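Local coordinates for protein TAF6 (Antonospora locustae, PDB 4ATG) that is a subunit of the general transcription factor TFIID and, through its HEAT-repeat C-terminal domain, takes part in forming the complex with TAF9, at residues Phe80-Leu85 against Asp119-Ser124; Pro90-Cys95 against Ala111-Tyr116; Lys15-Ile20 against Ile46-Glu51. All coordinates share one frame; numbering follows the deposited sequence. Where two conformers were deposited one is given.

Overall arrangement
From the N terminus, interaction 3 comes first: Lys15-Ile20 on helix 7-20 meets Ile46-Glu51 on helix 42-55, closing a loop that contains helix 25-34. Interaction 1 opens only later, in the turn after helix 60-75, and its loop runs from Phe80-Leu85 to the end of helix 104-121. Interaction 2 lies wholly within that loop, pairing Pro90-Cys95 with Ala111-Tyr116, so both contacts hold helix 104-121, about 13 Å apart between centres. Interaction 3 precedes both in series, yet touches each: Ile46 packs on Tyr84, and Ser50 lies beside Ser91. The contacts tie helix 7-20 to helix 42-55, and helix 85-97 with the loop before it to helix 104-121, from the solenoid's N-terminal end to its middle.

Interaction 1 of 3, residues Phe80-Leu85 against Asp119-Ser124; sequences FIDPYL and DTYSRS
Leu85 points a methyl group at the face of the Tyr121 ring in the central CH-pi contact. Leu85 CD1 stands 3.6 Å from the centroid of the Tyr121 ring and 14° off its normal, so it sits almost squarely above the middle of that face; Thr120 CG2 lies over the opposite face, offset toward the rim. With CG anti to the carbonyl carbon (chi1 -61°), Tyr121 turns its ring toward the loop. Ile81 CG2 packs obliquely on the phenol end, 4.2 Å from Tyr121 CZ and nearer still to its OH.

The polar part runs through a water that donates to Asp82 OD1 at 2.6 Å and is hydrogen-bonded to Tyr121 OH at 2.7 Å, lying at the edge of the ring in its plane. The carboxylate has its plane turned 78° from that of the ring, and its other oxygen, OD2, is hydrogen-bonded to Tyr125 OH, which is likely to hold the group in its orientation. Were Tyr121 replaced, an alanine here would probably leave the Leu85 methyl without its aromatic platform and the water without one of these two partners.

The contact brings the turn between helices 60-75 and 85-97 against the C-terminal end of helix 104-121. Ile81 also packs on helix 60-75 and on Val42 of helix 42-55, while Tyr121 reaches Leu128 of helix 128-140.

Interaction 2 of 3, residues Pro90-Cys95 against Ala111-Tyr116; sequences PSLLTC and ADIVKY
Leu92 and Val114 are the nearest residues of the two segments, their CA atoms 6.7 Å apart. The segments run roughly antiparallel, at 147° between their N-to-C directions, with their axes 9.1 Å apart at closest approach. The CG2 methyl of Val114 is the main bump on its helix: it enters the hollow between Leu92 and Leu93, lying 3.8 Å from Leu92 CB and 4.0 Å from Leu93 CD2. It can do so because CG2 is anti to the carbonyl carbon of Val114 (chi1 170° for CG1), which turns it to the near side while CG1 lies beside the carbonyl.

Leu92 answers with its branched end. Its CD1 rests 3.7 Å from Ile113 CG2, and CD2 also lies near Ile113 CB, so the leucine fork straddles the base of the isoleucine side chain. The two side chains cross at about a right angle, and no hydrogen bond joins the segments across this apolar seam.

Leu92 also touches Tyr70 on helix 60-75, whereas Leu93 and Val114 both reach helix 128-140. Such a sequential antiparallel pair of helices, 85-97 and 104-121, with further helices stacked alongside, is characteristic of the HEAT-repeat solenoid.

Interaction 3 of 3, residues Lys15-Ile20 against Ile46-Glu51; sequences KILSMI and IQHISE
Leu17 covers one face of the His48 ring with its CD1 methyl, which sits 3.4 Å from the ring centroid and only 13° off the ring normal, a CH-pi contact over the face. The nearest single approach is between Leu17 CD1 and His48 CG, at 3.3 Å. Leu17 CD2 lies 3.4 Å from His48 CD2, so both methyls of Leu17 touch the ring, while the side chain also packs on Phe45 of the same helix 42-55.

The conformations of the two side chains are complementary. Leu17 places CG anti to its carbonyl carbon (chi1 -62°), carrying the fork toward helix 42-55. His48 instead swings CG anti to the backbone N (chi1 173°), extending the imidazole from helix 42-55 to meet it; the two side chains come from opposite directions, and the ring turns its face to the leucine. His48 was modelled in two conformers, so the closeness of this ring contact should be read with some caution. Ile20, one turn further along helix 7-20, brings CD1 to the edge of the ring, 4.2 Å from His48 CD2, and itself packs on Thr65 and Leu69 of helix 60-75 and on Leu52.

At the edge of the imidazole, in its plane, a water is hydrogen-bonded to His48 NE2 at 2.7 Å; it also donates a weak bond to Leu17 O. Leu17 thus covers a face and Ile20 CD1 an edge, while NE2 keeps a polar partner; the water's bond to Leu17 O is weak, so the apolar contact probably carries most of the join.

Interaction 1 of 3, residues Phe80-Leu85 against Asp119-Ser124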
loop_
_atom_site.group_PDB
_atom_site.type_symbol
_atom_site.label_atom_id
_atom_site.label_comp_id
_atom_site.label_asym_id
_atom_site.label_seq_id
_atom_site.Cartn_x
_atom_site.Cartn_y
_atom_site.Cartn_z
ATOM N N PHE A 80 -8.217 11.612 11.981
ATOM C CA PHE A 80 -8.050 12.556 10.868
ATOM C C PHE A 80 -6.786 12.121 10.173
ATOM O O PHE A 80 -5.683 12.402 10.648
ATOM C CB PHE A 80 -7.930 14.002 11.382
ATOM C CG PHE A 80 -7.760 15.002 10.269
ATOM C CD1 PHE A 80 -8.678 15.073 9.230
ATOM C CD2 PHE A 80 -6.691 15.889 10.265
ATOM C CE1 PHE A 80 -8.525 16.013 8.197
ATOM C CE2 PHE A 80 -6.558 16.856 9.254
ATOM C CZ PHE A 80 -7.462 16.895 8.212
ATOM N N ILE A 81 -6.942 11.342 9.111
ATOM C CA ILE A 81 -5.818 10.697 8.425
ATOM C C ILE A 81 -5.077 11.544 7.426
ATOM O O ILE A 81 -3.925 11.244 7.108
ATOM C CB ILE A 81 -6.293 9.341 7.819
ATOM C CG1 ILE A 81 -5.137 8.310 7.683
ATOM C CG2 ILE A 81 -7.023 9.532 6.454
ATOM C CD1 ILE A 81 -4.482 7.856 9.066
ATOM N N ASP A 82 -5.737 12.562 6.861
ATOM C CA ASP A 82 -5.129 13.395 5.809
ATOM C C ASP A 82 -3.663 13.795 6.008
ATOM O O ASP A 82 -2.918 13.641 5.046
ATOM C CB ASP A 82 -5.967 14.641 5.491
ATOM C CG ASP A 82 -7.433 14.371 5.178
ATOM O OD1 ASP A 82 -8.027 13.471 5.827
ATOM O OD2 ASP A 82 -8.017 15.131 4.360
ATOM N N PRO A 83 -3.209 14.257 7.204
ATOM C CA PRO A 83 -1.785 14.637 7.363
ATOM C C PRO A 83 -0.782 13.497 7.255
ATOM O O PRO A 83 0.418 13.756 7.197
ATOM C CB PRO A 83 -1.724 15.230 8.782
ATOM C CG PRO A 83 -3.127 15.502 9.178
ATOM C CD PRO A 83 -3.935 14.448 8.478
ATOM N N TYR A 84 -1.266 12.255 7.233
ATOM C CA TYR A 84 -0.415 11.066 7.243
ATOM C C TYR A 84 -0.446 10.268 5.965
ATOM O O TYR A 84 0.308 9.310 5.846
ATOM C CB TYR A 84 -0.773 10.178 8.456
ATOM C CG TYR A 84 -0.692 10.952 9.752
ATOM C CD1 TYR A 84 0.540 11.314 10.297
ATOM C CD2 TYR A 84 -1.845 11.400 10.392
ATOM C CE1 TYR A 84 0.619 12.076 11.464
ATOM C CE2 TYR A 84 -1.774 12.153 11.565
ATOM C CZ TYR A 84 -0.540 12.508 12.081
ATOM O OH TYR A 84 -0.460 13.298 13.202
ATOM N N LEU A 85 -1.269 10.677 4.975
ATOM C CA LEU A 85 -1.333 9.944 3.702
ATOM C C LEU A 85 0.021 9.930 3.005
ATOM O O LEU A 85 0.335 8.967 2.314
ATOM C CB LEU A 85 -2.393 10.553 2.773
ATOM C CG LEU A 85 -3.840 10.454 3.299
ATOM C CD1 LEU A 85 -4.751 11.242 2.432
ATOM C CD2 LEU A 85 -4.321 8.967 3.363
ATOM N N ASP A 119 -8.590 7.167 -5.264
ATOM C CA ASP A 119 -9.981 7.544 -5.537
ATOM C C ASP A 119 -10.545 8.554 -4.540
ATOM O O ASP A 119 -11.312 9.432 -4.931
ATOM C CB ASP A 119 -10.874 6.302 -5.549
ATOM C CG ASP A 119 -10.696 5.401 -6.774
ATOM O OD1 ASP A 119 -10.149 5.871 -7.777
ATOM O OD2 ASP A 119 -11.205 4.270 -6.754
ATOM N N THR A 120 -10.193 8.415 -3.268
ATOM C CA THR A 120 -10.759 9.271 -2.220
ATOM C C THR A 120 -10.121 10.655 -2.154
ATOM O O THR A 120 -10.813 11.640 -1.852
ATOM C CB THR A 120 -10.669 8.533 -0.866
ATOM O OG1 THR A 120 -11.328 7.273 -0.991
ATOM C CG2 THR A 120 -11.300 9.316 0.310
ATOM N N TYR A 121 -8.796 10.712 -2.317
ATOM C CA TYR A 121 -8.010 11.934 -2.071
ATOM C C TYR A 121 -7.301 12.623 -3.206
ATOM O O TYR A 121 -6.810 13.745 -2.981
ATOM C CB TYR A 121 -6.964 11.606 -0.972
ATOM C CG TYR A 121 -7.598 11.183 0.332
ATOM C CD1 TYR A 121 -8.193 12.116 1.175
ATOM C CD2 TYR A 121 -7.611 9.843 0.723
ATOM C CE1 TYR A 121 -8.774 11.732 2.383
ATOM C CE2 TYR A 121 -8.196 9.448 1.930
ATOM C CZ TYR A 121 -8.784 10.397 2.751
ATOM O OH TYR A 121 -9.377 10.026 3.943
ATOM N N SER A 122 -7.202 12.014 -4.416
ATOM C CA SER A 122 -6.462 12.657 -5.505
ATOM C C SER A 122 -7.028 14.012 -5.917
ATOM O O SER A 122 -6.257 14.872 -6.359
ATOM C CB SER A 122 -6.314 11.732 -6.714
ATOM O OG SER A 122 -7.574 11.444 -7.297
ATOM N N ARG A 123 -8.359 14.220 -5.777
ATOM C CA ARG A 123 -8.931 15.540 -6.170
ATOM C C ARG A 123 -8.747 16.597 -5.078
ATOM O O ARG A 123 -8.850 17.800 -5.352
ATOM C CB ARG A 123 -10.411 15.430 -6.569
ATOM C CG ARG A 123 -10.646 14.617 -7.842
ATOM C CD ARG A 123 -12.093 14.686 -8.282
ATOM N NE ARG A 123 -12.375 13.741 -9.366
ATOM C CZ ARG A 123 -12.907 12.535 -9.195
ATOM N NH1 ARG A 123 -13.228 12.108 -7.980
ATOM N NH2 ARG A 123 -13.126 11.747 -10.239
ATOM N N SER A 124 -8.476 16.157 -3.853
ATOM C CA SER A 124 -8.258 17.063 -2.717
ATOM C C SER A 124 -6.808 17.493 -2.610
ATOM O O SER A 124 -6.554 18.650 -2.315
ATOM C CB SER A 124 -8.653 16.402 -1.400
ATOM O OG SER A 124 -9.949 15.845 -1.471
HETATM O O HOH W 1 -10.129 12.007 5.584
#

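Interaction 2 of 3, residues Pro90-Cys95 against Ala111-Tyr116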
loop_
_atom_site.group_PDB
_atom_site.type_symbol
_atom_site.label_atom_id
_atom_site.label_comp_id
_atom_site.label_asym_id
_atom_site.label_seq_id
_atom_site.Cartn_x
_atom_site.Cartn_y
_atom_site.Cartn_z
ATOM N N PRO A 90 3.763 5.668 0.473
ATOM C CA PRO A 90 5.009 4.985 0.081
ATOM C C PRO A 90 5.189 3.622 0.758
ATOM O O PRO A 90 5.720 2.722 0.128
ATOM C CB PRO A 90 6.116 5.992 0.417
ATOM C CG PRO A 90 5.544 6.897 1.394
ATOM C CD PRO A 90 4.058 6.956 1.140
ATOM N N SER A 91 4.644 3.434 1.974
ATOM C CA SER A 91 4.721 2.152 2.685
ATOM C C SER A 91 3.832 1.111 1.962
ATOM O O SER A 91 4.256 -0.015 1.735
ATOM C CB SER A 91 4.273 2.320 4.127
ATOM O OG SER A 91 4.459 1.104 4.823
ATOM N N LEU A 92 2.617 1.505 1.572
ATOM C CA LEU A 92 1.766 0.639 0.766
ATOM C C LEU A 92 2.421 0.352 -0.578
ATOM O O LEU A 92 2.378 -0.784 -1.031
ATOM C CB LEU A 92 0.430 1.298 0.525
ATOM C CG LEU A 92 -0.556 1.320 1.694
ATOM C CD1 LEU A 92 -1.733 2.276 1.329
ATOM C CD2 LEU A 92 -1.049 -0.097 2.013
ATOM N N LEU A 93 3.029 1.356 -1.213
ATOM C CA LEU A 93 3.703 1.133 -2.500
ATOM C C LEU A 93 4.877 0.174 -2.396
ATOM O O LEU A 93 5.109 -0.589 -3.337
ATOM C CB LEU A 93 4.117 2.454 -3.161
ATOM C CG LEU A 93 2.957 3.316 -3.668
ATOM C CD1 LEU A 93 3.449 4.679 -4.029
ATOM C CD2 LEU A 93 2.273 2.681 -4.897
ATOM N N THR A 94 5.581 0.149 -1.233
ATOM C CA THR A 94 6.674 -0.822 -0.992
ATOM C C THR A 94 6.086 -2.255 -1.052
ATOM O O THR A 94 6.728 -3.157 -1.575
ATOM C CB THR A 94 7.327 -0.540 0.350
ATOM O OG1 THR A 94 7.961 0.741 0.279
ATOM C CG2 THR A 94 8.349 -1.600 0.752
ATOM N N CYS A 95 4.865 -2.452 -0.530
ATOM C CA CYS A 95 4.208 -3.774 -0.583
ATOM C C CYS A 95 3.776 -4.142 -1.985
ATOM O O CYS A 95 3.677 -5.330 -2.291
ATOM C CB CYS A 95 3.038 -3.846 0.387
ATOM S SG CYS A 95 3.526 -3.710 2.115
ATOM N N ALA A 111 -2.193 -2.821 -3.363
ATOM C CA ALA A 111 -2.595 -2.027 -4.538
ATOM C C ALA A 111 -4.052 -1.558 -4.402
ATOM O O ALA A 111 -4.370 -0.430 -4.788
ATOM C CB ALA A 111 -2.429 -2.849 -5.821
ATOM N N ASP A 112 -4.929 -2.410 -3.815
ATOM C CA ASP A 112 -6.330 -2.085 -3.567
ATOM C C ASP A 112 -6.460 -0.894 -2.614
ATOM O O ASP A 112 -7.350 -0.050 -2.789
ATOM C CB ASP A 112 -7.054 -3.288 -2.990
ATOM C CG ASP A 112 -7.179 -4.448 -3.966
ATOM O OD1 ASP A 112 -7.098 -4.204 -5.199
ATOM O OD2 ASP A 112 -7.373 -5.593 -3.501
ATOM N N ILE A 113 -5.567 -0.818 -1.612
ATOM C CA ILE A 113 -5.598 0.303 -0.653
ATOM C C ILE A 113 -5.053 1.543 -1.303
ATOM O O ILE A 113 -5.606 2.632 -1.095
ATOM C CB ILE A 113 -4.931 -0.046 0.717
ATOM C CG1 ILE A 113 -5.510 -1.402 1.268
ATOM C CG2 ILE A 113 -5.171 1.113 1.749
ATOM C CD1 ILE A 113 -7.045 -1.483 1.407
ATOM N N VAL A 114 -4.000 1.404 -2.114
ATOM C CA VAL A 114 -3.486 2.560 -2.878
ATOM C C VAL A 114 -4.615 3.125 -3.749
ATOM O O VAL A 114 -4.742 4.349 -3.867
ATOM C CB VAL A 114 -2.260 2.200 -3.750
ATOM C CG1 VAL A 114 -1.893 3.335 -4.726
ATOM C CG2 VAL A 114 -1.064 1.836 -2.882
ATOM N N LYS A 115 -5.421 2.243 -4.365
ATOM C CA LYS A 115 -6.547 2.685 -5.208
ATOM C C LYS A 115 -7.579 3.451 -4.381
ATOM O O LYS A 115 -8.065 4.488 -4.808
ATOM C CB LYS A 115 -7.214 1.506 -5.927
ATOM C CG LYS A 115 -8.546 1.914 -6.607
ATOM C CD LYS A 115 -9.224 0.771 -7.333
ATOM C CE LYS A 115 -10.580 1.187 -7.898
ATOM N NZ LYS A 115 -10.489 2.469 -8.661
ATOM N N TYR A 116 -7.893 2.961 -3.204
ATOM C CA TYR A 116 -8.863 3.631 -2.325
ATOM C C TYR A 116 -8.379 5.053 -2.008
ATOM O O TYR A 116 -9.179 5.998 -2.031
ATOM C CB TYR A 116 -9.025 2.845 -1.018
ATOM C CG TYR A 116 -10.068 3.461 -0.114
ATOM C CD1 TYR A 116 -11.408 3.125 -0.242
ATOM C CD2 TYR A 116 -9.723 4.441 0.821
ATOM C CE1 TYR A 116 -12.383 3.717 0.561
ATOM C CE2 TYR A 116 -10.689 5.023 1.647
ATOM C CZ TYR A 116 -12.020 4.668 1.496
ATOM O OH TYR A 116 -12.995 5.202 2.299
#

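Interaction 3 of 3, residues Lys15-Ile20 against Ile46-Glu51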
loop_
_atom_site.group_PDB
_atom_site.type_symbol
_atom_site.label_atom_id
_atom_site.label_comp_id
_atom_site.label_asym_id
_atom_site.label_seq_id
_atom_site.Cartn_x
_atom_site.Cartn_y
_atom_site.Cartn_z
ATOM N N LYS A 15 0.148 -2.562 23.428
ATOM C CA LYS A 15 -0.778 -3.721 23.402
ATOM C C LYS A 15 -1.207 -4.050 21.963
ATOM O O LYS A 15 -1.122 -5.199 21.549
ATOM C CB LYS A 15 -2.028 -3.465 24.270
ATOM C CG LYS A 15 -2.966 -4.664 24.318
ATOM C CD LYS A 15 -2.260 -5.807 25.058
ATOM C CE LYS A 15 -2.985 -7.098 24.992
ATOM N NZ LYS A 15 -2.197 -8.175 25.692
ATOM N N ILE A 16 -1.635 -3.045 21.200
ATOM C CA ILE A 16 -2.055 -3.244 19.808
ATOM C C ILE A 16 -0.920 -3.847 18.990
ATOM O O ILE A 16 -1.137 -4.789 18.224
ATOM C CB ILE A 16 -2.567 -1.911 19.181
ATOM C CG1 ILE A 16 -3.886 -1.436 19.875
ATOM C CG2 ILE A 16 -2.731 -2.044 17.637
ATOM C CD1 ILE A 16 -5.133 -2.384 19.797
ATOM N N LEU A 17 0.269 -3.269 19.110
ATOM C CA LEU A 17 1.426 -3.761 18.347
ATOM C C LEU A 17 1.739 -5.220 18.682
ATOM O O LEU A 17 1.991 -6.018 17.774
ATOM C CB LEU A 17 2.641 -2.854 18.550
ATOM C CG LEU A 17 2.474 -1.378 18.063
ATOM C CD1 LEU A 17 3.771 -0.693 18.099
ATOM C CD2 LEU A 17 1.785 -1.255 16.698
ATOM N N SER A 18 1.609 -5.590 19.955
ATOM C CA SER A 18 1.862 -6.956 20.420
ATOM C C SER A 18 0.846 -7.955 19.849
ATOM O O SER A 18 1.120 -9.160 19.852
ATOM C CB SER A 18 1.818 -7.024 21.942
ATOM O OG SER A 18 0.472 -7.065 22.400
ATOM N N MET A 19 -0.332 -7.469 19.422
ATOM C CA MET A 19 -1.414 -8.298 18.854
ATOM C C MET A 19 -1.227 -8.592 17.351
ATOM O O MET A 19 -1.836 -9.509 16.850
ATOM C CB MET A 19 -2.788 -7.637 19.110
ATOM C CG MET A 19 -3.173 -7.613 20.627
ATOM S SD MET A 19 -4.402 -6.341 21.033
ATOM C CE MET A 19 -5.880 -7.158 20.500
ATOM N N ILE A 20 -0.379 -7.823 16.638
ATOM C CA ILE A 20 -0.170 -8.029 15.191
ATOM C C ILE A 20 0.252 -9.459 14.884
ATOM O O ILE A 20 -0.355 -10.110 14.026
ATOM C CB ILE A 20 0.815 -6.970 14.601
ATOM C CG1 ILE A 20 0.249 -5.550 14.740
ATOM C CG2 ILE A 20 1.220 -7.312 13.117
ATOM C CD1 ILE A 20 1.254 -4.398 14.365
ATOM N N ILE A 46 1.744 4.419 12.340
ATOM C CA ILE A 46 2.267 4.456 10.972
ATOM C C ILE A 46 3.771 4.243 10.954
ATOM O O ILE A 46 4.255 3.463 10.142
ATOM C CB ILE A 46 1.835 5.733 10.217
ATOM C CG1 ILE A 46 0.306 5.753 10.042
ATOM C CG2 ILE A 46 2.553 5.833 8.846
ATOM C CD1 ILE A 46 -0.214 7.084 9.827
ATOM N N GLN A 47 4.510 4.901 11.854
ATOM C CA GLN A 47 5.972 4.708 11.926
ATOM C C GLN A 47 6.309 3.238 12.248
ATOM O O GLN A 47 7.168 2.650 11.581
ATOM C CB GLN A 47 6.592 5.662 12.981
ATOM C CG GLN A 47 8.112 5.685 12.997
ATOM C CD GLN A 47 8.678 6.027 14.360
ATOM O OE1 GLN A 47 8.004 6.576 15.250
ATOM N NE2 GLN A 47 9.944 5.707 14.555
ATOM N N HIS A 48 5.635 2.618 13.255
ATOM C CA HIS A 48 5.925 1.206 13.595
ATOM C C HIS A 48 5.554 0.267 12.472
ATOM O O HIS A 48 6.323 -0.648 12.147
ATOM C CB HIS A 48 5.195 0.751 14.873
ATOM C CG HIS A 48 5.337 -0.724 15.144
ATOM N ND1 HIS A 48 6.438 -1.231 15.811
ATOM C CD2 HIS A 48 4.523 -1.753 14.805
ATOM C CE1 HIS A 48 6.248 -2.541 15.882
ATOM N NE2 HIS A 48 5.110 -2.902 15.289
ATOM N N ILE A 49 4.336 0.433 11.938
ATOM C CA ILE A 49 3.838 -0.449 10.881
ATOM C C ILE A 49 4.776 -0.374 9.667
ATOM O O ILE A 49 5.119 -1.422 9.129
ATOM C CB ILE A 49 2.341 -0.186 10.523
ATOM C CG1 ILE A 49 1.417 -0.536 11.717
ATOM C CG2 ILE A 49 1.922 -0.998 9.291
ATOM C CD1 ILE A 49 -0.016 0.254 11.666
ATOM N N SER A 50 5.214 0.856 9.255
ATOM C CA SER A 50 6.137 1.005 8.112
ATOM C C SER A 50 7.423 0.246 8.364
ATOM O O SER A 50 7.914 -0.446 7.471
ATOM C CB SER A 50 6.473 2.473 7.863
ATOM O OG SER A 50 5.325 3.167 7.420
ATOM N N GLU A 51 7.971 0.354 9.602
ATOM C CA GLU A 51 9.215 -0.339 9.975
ATOM C C GLU A 51 9.021 -1.851 10.004
ATOM O O GLU A 51 9.888 -2.600 9.564
ATOM C CB GLU A 51 9.737 0.157 11.341
ATOM C CG GLU A 51 10.421 1.514 11.275
ATOM C CD GLU A 51 10.743 2.186 12.600
ATOM O OE1 GLU A 51 10.279 1.704 13.661
ATOM O OE2 GLU A 51 11.441 3.225 12.567
HETATM O O HOH W 2 4.889 -5.467 16.209
#